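Local coordinates for protein dihydrodipicolinate synthase (PDB 3D0C) that probably catalyses the 4-hydroxy-tetrahydrodipicolinate synthase reaction of lysine biosynthesis, condensing pyruvate with aspartate semialdehyde, at residues 112-117 and 143-148; 139-144 and 162-167; 188-193 and 207-212. The protein carries 1 engineered substitution. All blocks are in the same frame, centred on the assembly; numbering follows the deposited sequence.

Contact 1: residues 112-117 and 143-148; sequences IHQPVH and YFKDAH
Gln114 lies across the side chain of Lys145 at about a right angle, and it has more of its surface covered here than any other residue. Start at Gln114 CB, which packs on both CG and CD of the lysine. Gln114 CG is turned away from the backbone N, beside the carbonyl carbon (chi1 162°), and the extended chain beyond it carries the amide over the lysine's methylenes. There the amide carbon, Gln114 CD, is 3.4 Å from Lys145 CG. Of the two amide branches, Gln114 OE1 comes doubtfully close to Lys145 CD, while Gln114 NE2 reaches Asp146 CB at 3.6 Å. The Gln114 amide and Asp146 carboxylate planes stand 64° apart, and water 2 links the two groups: it accepts from Gln114 NE2 and donates to Asp146 OD2 at 2.7 Å. The other carboxylate oxygen, Asp146 OD1, accepts from His148 N within an Asx turn. Lys145 then runs on to give a hydrogen bond from NZ to Tyr143 OH (3.0 Å), which ties down the hydroxyl of the predicted proton donor/acceptor. At the base of the contact, Tyr143 N donates to Ile112 O at 3.0 Å, almost straight at 165°, and water 1 sits between Ile112 O and Tyr143 O. The contact thus joins the loop after strand 109-112 to the C-terminal end of strand 140-144. Tyr129 of helix 122-135 packs on Ile112 and Pro115, strand 163-168 flanks Tyr143 and Phe144, and Tyr60 of the second subunit packs on Val116.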
ATOM      1  N   ILE A 112      14.087  -0.989  -0.599  1.00 14.03           N
ATOM      2  CA  ILE A 112      12.947  -0.572   0.206  1.00 17.32           C
ATOM      3  C   ILE A 112      11.800  -0.154  -0.691  1.00 15.47           C
ATOM      4  O   ILE A 112      11.911   0.787  -1.481  1.00 16.29           O
ATOM      5  CB  ILE A 112      13.316   0.602   1.160  1.00 19.05           C
ATOM      6  CG1 ILE A 112      14.546   0.216   1.987  1.00 19.56           C
ATOM      7  CG2 ILE A 112      12.134   0.924   2.086  1.00 18.94           C
ATOM      8  CD1 ILE A 112      15.021   1.300   2.949  1.00 24.69           C
ATOM      9  N   HIS A 113      10.704  -0.894  -0.573  1.00 16.13           N
ATOM     10  CA  HIS A 113       9.490  -0.652  -1.334  1.00 17.00           C
ATOM     11  C   HIS A 113       8.864   0.663  -0.899  1.00 17.71           C
ATOM     12  O   HIS A 113       9.204   1.227   0.157  1.00 13.82           O
ATOM     13  CB  HIS A 113       8.467  -1.764  -1.052  1.00 19.28           C
ATOM     14  CG  HIS A 113       8.664  -3.011  -1.857  1.00 23.23           C
ATOM     15  ND1 HIS A 113       8.182  -3.149  -3.143  1.00 24.93           N
ATOM     16  CD2 HIS A 113       9.231  -4.201  -1.544  1.00 24.43           C
ATOM     17  CE1 HIS A 113       8.437  -4.366  -3.581  1.00 26.19           C
ATOM     18  NE2 HIS A 113       9.075  -5.028  -2.629  1.00 25.77           N
ATOM     19  N   GLN A 114       7.938   1.146  -1.714  1.00 14.48           N
ATOM     20  CA  GLN A 114       7.213   2.357  -1.373  1.00 17.86           C
ATOM     21  C   GLN A 114       6.432   1.992  -0.115  1.00 17.16           C
ATOM     22  O   GLN A 114       5.804   0.923  -0.037  1.00 15.36           O
ATOM     23  CB  GLN A 114       6.229   2.750  -2.483  1.00 18.40           C
ATOM     24  CG  GLN A 114       5.144   3.723  -2.022  1.00 22.24           C
ATOM     25  CD  GLN A 114       4.136   4.064  -3.108  1.00 26.32           C
ATOM     26  OE1 GLN A 114       3.724   3.203  -3.894  1.00 23.86           O
ATOM     27  NE2 GLN A 114       3.715   5.324  -3.143  1.00 26.24           N
ATOM     28  N   PRO A 115       6.478   2.859   0.899  1.00 16.44           N
ATOM     29  CA  PRO A 115       5.747   2.578   2.139  1.00 16.20           C
ATOM     30  C   PRO A 115       4.261   2.349   1.855  1.00 15.89           C
ATOM     31  O   PRO A 115       3.641   3.131   1.137  1.00 17.73           O
ATOM     32  CB  PRO A 115       5.980   3.837   2.966  1.00 18.06           C
ATOM     33  CG  PRO A 115       7.335   4.314   2.495  1.00 17.23           C
ATOM     34  CD  PRO A 115       7.284   4.091   1.006  1.00 15.86           C
ATOM     35  N   VAL A 116       3.688   1.282   2.405  1.00 16.89           N
ATOM     36  CA  VAL A 116       2.270   1.004   2.190  1.00 17.85           C
ATOM     37  C   VAL A 116       1.385   1.965   2.982  1.00 18.23           C
ATOM     38  O   VAL A 116       0.191   2.076   2.718  1.00 15.04           O
ATOM     39  CB  VAL A 116       1.891  -0.450   2.594  1.00 19.46           C
ATOM     40  CG1 VAL A 116       2.664  -1.456   1.734  1.00 20.59           C
ATOM     41  CG2 VAL A 116       2.179  -0.680   4.072  1.00 18.97           C
ATOM     42  N   HIS A 117       1.966   2.668   3.947  1.00 17.31           N
ATOM     43  CA  HIS A 117       1.175   3.596   4.759  1.00 18.56           C
ATOM     44  C   HIS A 117       0.429   4.609   3.893  1.00 16.08           C
ATOM     45  O   HIS A 117       1.018   5.197   2.992  1.00 16.34           O
ATOM     46  CB  HIS A 117       2.069   4.370   5.732  1.00 19.27           C
ATOM     47  CG  HIS A 117       3.011   3.512   6.514  1.00 21.24           C
ATOM     48  ND1 HIS A 117       4.022   2.789   5.921  1.00 22.96           N
ATOM     49  CD2 HIS A 117       3.127   3.303   7.846  1.00 20.92           C
ATOM     50  CE1 HIS A 117       4.727   2.176   6.857  1.00 26.36           C
ATOM     51  NE2 HIS A 117       4.205   2.472   8.033  1.00 21.16           N
ATOM     52  N   TYR A 143      13.001   2.493  -3.712  1.00 16.31           N
ATOM     53  CA  TYR A 143      12.038   2.492  -4.803  1.00 17.07           C
ATOM     54  C   TYR A 143      11.171   3.717  -4.516  1.00 16.43           C
ATOM     55  O   TYR A 143      10.311   3.702  -3.632  1.00 17.83           O
ATOM     56  CB  TYR A 143      11.203   1.216  -4.774  1.00 22.19           C
ATOM     57  CG  TYR A 143      10.213   1.122  -5.916  1.00 28.05           C
ATOM     58  CD1 TYR A 143      10.624   1.226  -7.249  1.00 29.83           C
ATOM     59  CD2 TYR A 143       8.867   0.882  -5.665  1.00 32.60           C
ATOM     60  CE1 TYR A 143       9.701   1.084  -8.311  1.00 33.03           C
ATOM     61  CE2 TYR A 143       7.949   0.738  -6.703  1.00 34.56           C
ATOM     62  CZ  TYR A 143       8.363   0.837  -8.017  1.00 33.05           C
ATOM     63  OH  TYR A 143       7.420   0.664  -9.006  1.00 38.56           O
ATOM     64  N   PHE A 144      11.436   4.776  -5.271  1.00 17.20           N
ATOM     65  CA  PHE A 144      10.763   6.068  -5.132  1.00 18.38           C
ATOM     66  C   PHE A 144       9.698   6.281  -6.215  1.00 18.29           C
ATOM     67  O   PHE A 144      10.022   6.578  -7.368  1.00 16.66           O
ATOM     68  CB  PHE A 144      11.823   7.172  -5.230  1.00 20.52           C
ATOM     69  CG  PHE A 144      11.426   8.465  -4.587  1.00 23.78           C
ATOM     70  CD1 PHE A 144      11.521   8.627  -3.212  1.00 25.16           C
ATOM     71  CD2 PHE A 144      10.969   9.530  -5.360  1.00 25.12           C
ATOM     72  CE1 PHE A 144      11.168   9.833  -2.608  1.00 24.11           C
ATOM     73  CE2 PHE A 144      10.613  10.740  -4.771  1.00 24.02           C
ATOM     74  CZ  PHE A 144      10.714  10.892  -3.388  1.00 27.08           C
ATOM     75  N   LYS A 145       8.426   6.169  -5.840  1.00 18.15           N
ATOM     76  CA  LYS A 145       7.357   6.305  -6.819  1.00 16.26           C
ATOM     77  C   LYS A 145       6.190   7.217  -6.445  1.00 18.15           C
ATOM     78  O   LYS A 145       5.228   7.324  -7.205  1.00 16.74           O
ATOM     79  CB  LYS A 145       6.799   4.918  -7.135  1.00 20.90           C
ATOM     80  CG  LYS A 145       6.007   4.328  -5.978  1.00 22.96           C
ATOM     81  CD  LYS A 145       5.647   2.867  -6.215  1.00 27.32           C
ATOM     82  CE  LYS A 145       4.837   2.675  -7.487  1.00 29.15           C
ATOM     83  NZ  LYS A 145       4.677   1.226  -7.821  1.00 33.31           N
ATOM     84  N   ASP A 146       6.262   7.860  -5.285  1.00 18.97           N
ATOM     85  CA  ASP A 146       5.185   8.739  -4.814  1.00 21.45           C
ATOM     86  C   ASP A 146       5.455  10.173  -5.256  1.00 19.70           C
ATOM     87  O   ASP A 146       6.280  10.857  -4.659  1.00 17.23           O
ATOM     88  CB  ASP A 146       5.115   8.674  -3.279  1.00 24.15           C
ATOM     89  CG  ASP A 146       3.918   9.431  -2.691  1.00 25.72           C
ATOM     90  OD1 ASP A 146       3.292  10.258  -3.389  1.00 22.40           O
ATOM     91  OD2 ASP A 146       3.618   9.200  -1.500  1.00 22.67           O
ATOM     92  N   ALA A 147       4.763  10.624  -6.298  1.00 19.91           N
ATOM     93  CA  ALA A 147       4.958  11.981  -6.799  1.00 20.76           C
ATOM     94  C   ALA A 147       4.628  13.054  -5.758  1.00 21.67           C
ATOM     95  O   ALA A 147       5.075  14.197  -5.880  1.00 18.60           O
ATOM     96  CB  ALA A 147       4.119  12.200  -8.064  1.00 21.72           C
ATOM     97  N   HIS A 148       3.860  12.687  -4.732  1.00 22.82           N
ATOM     98  CA  HIS A 148       3.469  13.630  -3.685  1.00 23.57           C
ATOM     99  C   HIS A 148       4.593  13.935  -2.706  1.00 23.71           C
ATOM    100  O   HIS A 148       4.490  14.864  -1.901  1.00 23.14           O
ATOM    101  CB  HIS A 148       2.250  13.100  -2.928  1.00 28.34           C
ATOM    102  CG  HIS A 148       1.000  13.092  -3.746  1.00 31.38           C
ATOM    103  ND1 HIS A 148       0.316  14.245  -4.067  1.00 32.98           N
ATOM    104  CD2 HIS A 148       0.332  12.079  -4.346  1.00 32.31           C
ATOM    105  CE1 HIS A 148      -0.718  13.943  -4.830  1.00 35.32           C
ATOM    106  NE2 HIS A 148      -0.732  12.635  -5.015  1.00 34.30           N
TER
HETATM  107  O   HOH W   1      10.367   3.458  -0.962  1.00 25.06           O
HETATM  108  O   HOH W   2       4.880   6.948  -0.635  1.00 28.07           O

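Contact 2: residues 139-144 and 162-167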
ATOM      1  N   PRO A 139      24.088  -2.362   2.046  1.00 19.29           N
ATOM      2  CA  PRO A 139      23.533  -1.162   1.419  1.00 19.92           C
ATOM      3  C   PRO A 139      22.073  -1.317   1.040  1.00 18.23           C
ATOM      4  O   PRO A 139      21.543  -2.432   0.964  1.00 16.59           O
ATOM      5  CB  PRO A 139      24.415  -0.977   0.190  1.00 21.49           C
ATOM      6  CG  PRO A 139      24.725  -2.368  -0.182  1.00 24.74           C
ATOM      7  CD  PRO A 139      25.082  -2.984   1.159  1.00 20.84           C
ATOM      8  N   SER A 140      21.448  -0.175   0.789  1.00 16.68           N
ATOM      9  CA  SER A 140      20.053  -0.117   0.421  1.00 19.89           C
ATOM     10  C   SER A 140      19.829   0.694  -0.834  1.00 21.02           C
ATOM     11  O   SER A 140      20.586   1.586  -1.194  1.00 19.85           O
ATOM     12  CB  SER A 140      19.222   0.568   1.512  1.00 16.91           C
ATOM     13  OG  SER A 140      19.210  -0.170   2.713  1.00 17.20           O
ATOM     14  N   ILE A 141      18.739   0.361  -1.492  1.00 20.54           N
ATOM     15  CA  ILE A 141      18.274   1.105  -2.644  1.00 21.74           C
ATOM     16  C   ILE A 141      16.826   1.463  -2.286  1.00 22.91           C
ATOM     17  O   ILE A 141      16.161   0.690  -1.570  1.00 25.79           O
ATOM     18  CB  ILE A 141      18.282   0.260  -3.916  1.00 20.41           C
ATOM     19  CG1 ILE A 141      19.724  -0.016  -4.350  1.00 20.88           C
ATOM     20  CG2 ILE A 141      17.541   0.989  -5.035  1.00 24.28           C
ATOM     21  CD1 ILE A 141      19.818  -1.027  -5.467  1.00 25.42           C
ATOM     22  N   ILE A 142      16.374   2.642  -2.740  1.00 20.82           N
ATOM     23  CA  ILE A 142      15.003   3.099  -2.495  1.00 20.04           C
ATOM     24  C   ILE A 142      14.161   3.152  -3.769  1.00 18.84           C
ATOM     25  O   ILE A 142      14.574   3.729  -4.779  1.00 18.49           O
ATOM     26  CB  ILE A 142      14.963   4.497  -1.845  1.00 19.22           C
ATOM     27  CG1 ILE A 142      15.583   4.406  -0.453  1.00 20.31           C
ATOM     28  CG2 ILE A 142      13.520   5.047  -1.749  1.00 19.68           C
ATOM     29  CD1 ILE A 142      15.917   5.699   0.259  1.00 19.78           C
ATOM     30  N   TYR A 143      13.001   2.493  -3.712  1.00 16.31           N
ATOM     31  CA  TYR A 143      12.038   2.492  -4.803  1.00 17.07           C
ATOM     32  C   TYR A 143      11.171   3.717  -4.516  1.00 16.43           C
ATOM     33  O   TYR A 143      10.311   3.702  -3.632  1.00 17.83           O
ATOM     34  CB  TYR A 143      11.203   1.216  -4.774  1.00 22.19           C
ATOM     35  CG  TYR A 143      10.213   1.122  -5.916  1.00 28.05           C
ATOM     36  CD1 TYR A 143      10.624   1.226  -7.249  1.00 29.83           C
ATOM     37  CD2 TYR A 143       8.867   0.882  -5.665  1.00 32.60           C
ATOM     38  CE1 TYR A 143       9.701   1.084  -8.311  1.00 33.03           C
ATOM     39  CE2 TYR A 143       7.949   0.738  -6.703  1.00 34.56           C
ATOM     40  CZ  TYR A 143       8.363   0.837  -8.017  1.00 33.05           C
ATOM     41  OH  TYR A 143       7.420   0.664  -9.006  1.00 38.56           O
ATOM     42  N   PHE A 144      11.436   4.776  -5.271  1.00 17.20           N
ATOM     43  CA  PHE A 144      10.763   6.068  -5.132  1.00 18.38           C
ATOM     44  C   PHE A 144       9.698   6.281  -6.215  1.00 18.29           C
ATOM     45  O   PHE A 144      10.022   6.578  -7.368  1.00 16.66           O
ATOM     46  CB  PHE A 144      11.823   7.172  -5.230  1.00 20.52           C
ATOM     47  CG  PHE A 144      11.426   8.465  -4.587  1.00 23.78           C
ATOM     48  CD1 PHE A 144      11.521   8.627  -3.212  1.00 25.16           C
ATOM     49  CD2 PHE A 144      10.969   9.530  -5.360  1.00 25.12           C
ATOM     50  CE1 PHE A 144      11.168   9.833  -2.608  1.00 24.11           C
ATOM     51  CE2 PHE A 144      10.613  10.740  -4.771  1.00 24.02           C
ATOM     52  CZ  PHE A 144      10.714  10.892  -3.388  1.00 27.08           C
ATOM     53  N   LYS A 162      25.441   3.897   2.952  1.00 20.67           N
ATOM     54  CA  LYS A 162      24.642   2.712   2.643  1.00 21.51           C
ATOM     55  C   LYS A 162      23.599   2.909   1.547  1.00 20.83           C
ATOM     56  O   LYS A 162      23.174   1.929   0.931  1.00 22.57           O
ATOM     57  CB  LYS A 162      23.958   2.185   3.905  1.00 24.05           C
ATOM     58  CG  LYS A 162      24.928   1.670   4.955  1.00 29.33           C
ATOM     59  CD  LYS A 162      24.174   1.198   6.184  1.00 32.19           C
ATOM     60  CE  LYS A 162      25.134   0.852   7.303  1.00 36.71           C
ATOM     61  NZ  LYS A 162      24.465   0.219   8.470  1.00 38.15           N
ATOM     62  N   LEU A 163      23.163   4.145   1.313  1.00 20.66           N
ATOM     63  CA  LEU A 163      22.189   4.379   0.250  1.00 22.87           C
ATOM     64  C   LEU A 163      23.000   4.450  -1.043  1.00 22.31           C
ATOM     65  O   LEU A 163      23.601   5.476  -1.346  1.00 20.38           O
ATOM     66  CB  LEU A 163      21.433   5.689   0.474  1.00 24.37           C
ATOM     67  CG  LEU A 163      20.405   6.039  -0.605  1.00 25.05           C
ATOM     68  CD1 LEU A 163      19.456   4.865  -0.795  1.00 23.94           C
ATOM     69  CD2 LEU A 163      19.630   7.288  -0.210  1.00 25.91           C
ATOM     70  N   VAL A 164      23.002   3.355  -1.801  1.00 21.20           N
ATOM     71  CA  VAL A 164      23.775   3.255  -3.034  1.00 21.95           C
ATOM     72  C   VAL A 164      22.985   3.356  -4.337  1.00 22.51           C
ATOM     73  O   VAL A 164      23.558   3.263  -5.430  1.00 20.15           O
ATOM     74  CB  VAL A 164      24.552   1.931  -3.066  1.00 22.15           C
ATOM     75  CG1 VAL A 164      25.557   1.891  -1.916  1.00 21.43           C
ATOM     76  CG2 VAL A 164      23.585   0.766  -2.960  1.00 22.08           C
ATOM     77  N   GLY A 165      21.673   3.528  -4.231  1.00 20.31           N
ATOM     78  CA  GLY A 165      20.872   3.650  -5.432  1.00 17.26           C
ATOM     79  C   GLY A 165      19.433   4.071  -5.211  1.00 17.42           C
ATOM     80  O   GLY A 165      18.889   3.923  -4.115  1.00 17.84           O
ATOM     81  N   ILE A 166      18.831   4.620  -6.258  1.00 13.83           N
ATOM     82  CA  ILE A 166      17.433   5.029  -6.232  1.00 14.98           C
ATOM     83  C   ILE A 166      16.768   4.481  -7.484  1.00 16.88           C
ATOM     84  O   ILE A 166      17.200   4.778  -8.600  1.00 13.37           O
ATOM     85  CB  ILE A 166      17.239   6.566  -6.285  1.00 16.85           C
ATOM     86  CG1 ILE A 166      17.960   7.252  -5.123  1.00 19.94           C
ATOM     87  CG2 ILE A 166      15.748   6.889  -6.213  1.00 18.49           C
ATOM     88  CD1 ILE A 166      17.377   6.923  -3.760  1.00 21.89           C
ATOM     89  N   LYS A 167      15.742   3.652  -7.303  1.00 16.27           N
ATOM     90  CA  LYS A 167      14.985   3.156  -8.442  1.00 18.32           C
ATOM     91  C   LYS A 167      13.891   4.212  -8.563  1.00 16.41           C
ATOM     92  O   LYS A 167      12.844   4.116  -7.921  1.00 14.29           O
ATOM     93  CB  LYS A 167      14.377   1.774  -8.163  1.00 19.82           C
ATOM     94  CG  LYS A 167      15.343   0.634  -8.384  1.00 25.19           C
ATOM     95  CD  LYS A 167      14.661  -0.704  -8.158  1.00 28.15           C
ATOM     96  CE  LYS A 167      15.568  -1.848  -8.552  1.00 31.93           C
ATOM     97  NZ  LYS A 167      16.810  -1.866  -7.727  1.00 32.55           N
TER
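Lys167 sets CG beside its own backbone N (chi1 -83°), runs extended, then bends at its last torsion (chi4 62°) to bring NZ within 3.9 Å of Ile141 CD1. Ile141 helps by turning CG2 to the side away from its backbone N, where it meets the lysine's CG and NZ. The amine of Lys167, the predicted Schiff-base residue, is buried and has no hydrogen-bonding partner in the model. Next to it, Lys167 CB sits in the plane of the Tyr143 ring, at its edge, 3.9 Å from Tyr143 CD1.

Strands 140-144 and 163-167 run parallel, their segment axes 17° apart, and the two segments share five backbone hydrogen bonds. Ser140 N to Lys162 O is short at 2.7 Å; Ile142 uses both its N and its O, the latter accepting from Lys167 N at 2.8 Å. Between Leu163, paired with Ser140, and Ile166, paired with Ile142, there is one residue more than on the facing strand, a beta bulge at Val164. Val164 N donates to Ser140 O, leaving the buried Gly165 N without a partner. With no side chain on Gly165, Ile141 CG1 can settle 4.0 Å from Gly165 CA. On the face bearing Ser140, Ile142 and Ile166, Ile142 CD1 touches Leu163 CD1 at 3.8 Å and Ile166 CD1 packs on Ile142 CB.

These are neighbouring barrel strands joined by a beta-alpha-beta crossover through helix 152-157, whose Leu157 covers Ile142 and Leu163 and whose Ile154 covers Phe144 and Ile166. Helix 5-9 packs on Pro139 and Val164, and strand 109-112 borders the opposite side of strand 140-144.

Contact 3: residues 188-193 and 207-212; sequences NVAFIC and GAVGFT
In the beta-alpha-beta unit made by strand 190-193, helix 196-206 and strand 210-213, Cys193 and Phe211 pair as parallel neighbours on the seventh and eighth strands of the TIM barrel. Cys193 grips the other strand from both its peptide atoms: its N donates to Gly210 O at 2.8 Å, nearly straight at 170°, and its O receives Thr212 N at 2.9 Å. That same oxygen also meets Phe211 CA at 3.3 Å in a CA-H...O contact. Two residues earlier, Phe191 O accepts Val209 N at 3.0 Å. Gly207, with positive phi, ends the helix in a Schellman motif just before the chain enters this pairing.

Side chains pack beside these bonds. Cys193 CB rests on Phe211 CB at 3.8 Å, on the face looking to helix 196-206, whose Phe203 touches Cys193 and whose Ala200 touches Phe211. Ile192 CG2, placed beside its own carbonyl carbon, reaches over to Phe211 CA at 3.6 Å and to the methyl of Thr212. Ala190 CB meets Val209 CG2 more loosely.

Chemically, then, this is a seam of peptide hydrogen bonds sealed by hydrocarbon: three buried carbonyls are satisfied across it, and that fixes the backbone of Thr212, whose nearest side-chain atom is about 3 Å from the side chain of Lys167, the predicted Schiff-base residue.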
ATOM      1  N   ASN A 188      27.794   8.738  -4.399  1.00 26.74           N
ATOM      2  CA  ASN A 188      27.715   7.372  -4.894  1.00 26.01           C
ATOM      3  C   ASN A 188      26.317   6.761  -4.878  1.00 24.12           C
ATOM      4  O   ASN A 188      26.079   5.734  -4.242  1.00 21.26           O
ATOM      5  CB  ASN A 188      28.667   6.490  -4.091  1.00 27.11           C
ATOM      6  CG  ASN A 188      30.103   6.921  -4.240  1.00 31.00           C
ATOM      7  OD1 ASN A 188      30.598   7.070  -5.359  1.00 29.79           O
ATOM      8  ND2 ASN A 188      30.783   7.128  -3.121  1.00 30.78           N
ATOM      9  N   VAL A 189      25.401   7.401  -5.591  1.00 25.57           N
ATOM     10  CA  VAL A 189      24.030   6.920  -5.686  1.00 24.10           C
ATOM     11  C   VAL A 189      23.713   6.674  -7.152  1.00 23.08           C
ATOM     12  O   VAL A 189      23.714   7.609  -7.959  1.00 21.61           O
ATOM     13  CB  VAL A 189      23.024   7.951  -5.136  1.00 24.69           C
ATOM     14  CG1 VAL A 189      21.607   7.422  -5.295  1.00 27.48           C
ATOM     15  CG2 VAL A 189      23.319   8.242  -3.669  1.00 25.68           C
ATOM     16  N   ALA A 190      23.456   5.418  -7.501  1.00 19.78           N
ATOM     17  CA  ALA A 190      23.124   5.075  -8.878  1.00 22.18           C
ATOM     18  C   ALA A 190      21.627   5.305  -9.118  1.00 22.53           C
ATOM     19  O   ALA A 190      20.789   4.810  -8.364  1.00 22.78           O
ATOM     20  CB  ALA A 190      23.481   3.616  -9.155  1.00 19.37           C
ATOM     21  N   PHE A 191      21.300   6.070 -10.157  1.00 21.18           N
ATOM     22  CA  PHE A 191      19.909   6.331 -10.502  1.00 22.05           C
ATOM     23  C   PHE A 191      19.457   5.335 -11.563  1.00 21.39           C
ATOM     24  O   PHE A 191      19.971   5.308 -12.686  1.00 18.79           O
ATOM     25  CB  PHE A 191      19.736   7.771 -10.993  1.00 24.70           C
ATOM     26  CG  PHE A 191      19.581   8.767  -9.880  1.00 28.42           C
ATOM     27  CD1 PHE A 191      18.340   8.973  -9.290  1.00 30.24           C
ATOM     28  CD2 PHE A 191      20.684   9.453  -9.377  1.00 30.54           C
ATOM     29  CE1 PHE A 191      18.195   9.850  -8.206  1.00 33.56           C
ATOM     30  CE2 PHE A 191      20.551  10.333  -8.294  1.00 33.42           C
ATOM     31  CZ  PHE A 191      19.302  10.528  -7.709  1.00 32.75           C
ATOM     32  N   ILE A 192      18.507   4.499 -11.170  1.00 15.42           N
ATOM     33  CA  ILE A 192      17.955   3.463 -12.025  1.00 16.88           C
ATOM     34  C   ILE A 192      16.531   3.813 -12.426  1.00 17.83           C
ATOM     35  O   ILE A 192      15.748   4.266 -11.595  1.00 17.39           O
ATOM     36  CB  ILE A 192      17.890   2.122 -11.270  1.00 18.05           C
ATOM     37  CG1 ILE A 192      19.273   1.755 -10.732  1.00 20.57           C
ATOM     38  CG2 ILE A 192      17.346   1.032 -12.187  1.00 17.81           C
ATOM     39  CD1 ILE A 192      19.265   0.519  -9.851  1.00 23.74           C
ATOM     40  N   CYS A 193      16.200   3.619 -13.699  1.00 16.79           N
ATOM     41  CA  CYS A 193      14.840   3.860 -14.155  1.00 16.17           C
ATOM     42  C   CYS A 193      13.995   2.707 -13.608  1.00 16.14           C
ATOM     43  O   CYS A 193      14.156   1.558 -14.031  1.00 15.36           O
ATOM     44  CB  CYS A 193      14.761   3.848 -15.681  1.00 17.05           C
ATOM     45  SG  CYS A 193      13.054   3.926 -16.291  1.00 18.59           S
ATOM     46  N   GLY A 207      20.153  10.946 -17.607  1.00 23.65           N
ATOM     47  CA  GLY A 207      21.284  10.623 -16.754  1.00 23.93           C
ATOM     48  C   GLY A 207      21.238   9.267 -16.068  1.00 22.20           C
ATOM     49  O   GLY A 207      22.233   8.843 -15.478  1.00 21.50           O
ATOM     50  N   ALA A 208      20.100   8.579 -16.128  1.00 22.03           N
ATOM     51  CA  ALA A 208      19.988   7.267 -15.492  1.00 21.49           C
ATOM     52  C   ALA A 208      21.047   6.325 -16.068  1.00 21.49           C
ATOM     53  O   ALA A 208      21.477   6.496 -17.205  1.00 21.48           O
ATOM     54  CB  ALA A 208      18.585   6.694 -15.700  1.00 20.69           C
ATOM     55  N   VAL A 209      21.463   5.338 -15.280  1.00 21.37           N
ATOM     56  CA  VAL A 209      22.497   4.399 -15.705  1.00 23.02           C
ATOM     57  C   VAL A 209      22.030   2.949 -15.790  1.00 22.78           C
ATOM     58  O   VAL A 209      22.825   2.048 -16.060  1.00 24.01           O
ATOM     59  CB  VAL A 209      23.706   4.454 -14.746  1.00 25.72           C
ATOM     60  CG1 VAL A 209      24.234   5.883 -14.660  1.00 26.86           C
ATOM     61  CG2 VAL A 209      23.296   3.953 -13.363  1.00 25.23           C
ATOM     62  N   GLY A 210      20.748   2.719 -15.549  1.00 20.91           N
ATOM     63  CA  GLY A 210      20.232   1.366 -15.617  1.00 18.26           C
ATOM     64  C   GLY A 210      18.721   1.368 -15.578  1.00 17.33           C
ATOM     65  O   GLY A 210      18.100   2.425 -15.448  1.00 13.57           O
ATOM     66  N   PHE A 211      18.115   0.195 -15.710  1.00 16.41           N
ATOM     67  CA  PHE A 211      16.668   0.136 -15.647  1.00 19.26           C
ATOM     68  C   PHE A 211      16.184  -1.218 -15.153  1.00 18.78           C
ATOM     69  O   PHE A 211      16.858  -2.235 -15.338  1.00 16.75           O
ATOM     70  CB  PHE A 211      16.054   0.498 -17.015  1.00 23.55           C
ATOM     71  CG  PHE A 211      16.340  -0.489 -18.118  1.00 27.33           C
ATOM     72  CD1 PHE A 211      15.541  -1.616 -18.286  1.00 29.12           C
ATOM     73  CD2 PHE A 211      17.366  -0.258 -19.029  1.00 27.79           C
ATOM     74  CE1 PHE A 211      15.754  -2.495 -19.350  1.00 32.67           C
ATOM     75  CE2 PHE A 211      17.591  -1.132 -20.097  1.00 31.11           C
ATOM     76  CZ  PHE A 211      16.782  -2.250 -20.260  1.00 30.97           C
ATOM     77  N   THR A 212      15.036  -1.219 -14.481  1.00 17.93           N
ATOM     78  CA  THR A 212      14.458  -2.457 -13.971  1.00 16.58           C
ATOM     79  C   THR A 212      13.699  -3.094 -15.128  1.00 16.59           C
ATOM     80  O   THR A 212      13.350  -2.415 -16.093  1.00 14.87           O
ATOM     81  CB  THR A 212      13.440  -2.202 -12.835  1.00 19.02           C
ATOM     82  OG1 THR A 212      12.383  -1.367 -13.327  1.00 18.41           O
ATOM     83  CG2 THR A 212      14.112  -1.530 -11.637  1.00 20.03           C
TER

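In the fold
All three contacts belong to one closed eight-stranded parallel barrel, strands following one another round it in chain order. Contact 1 lies at the C-terminal end of strand 140-144, contact 2 pairs that strand with 163-168, and contact 3 pairs 190-193 with 210-213. Contacts 1 and 2 share Tyr143 and Phe144, their centres about 12 Å apart. Contact 3 follows contact 2 along the chain, centres about 10 Å apart, bridged by probable hydrogen bonds between Ile166 and strand 190-193. Contacts 1 and 3 do not touch; their centres are about 17 Å apart. Together they bring the predicted active-site residues Tyr143 and Lys167 close to each other, with Thr212 packed against Lys167.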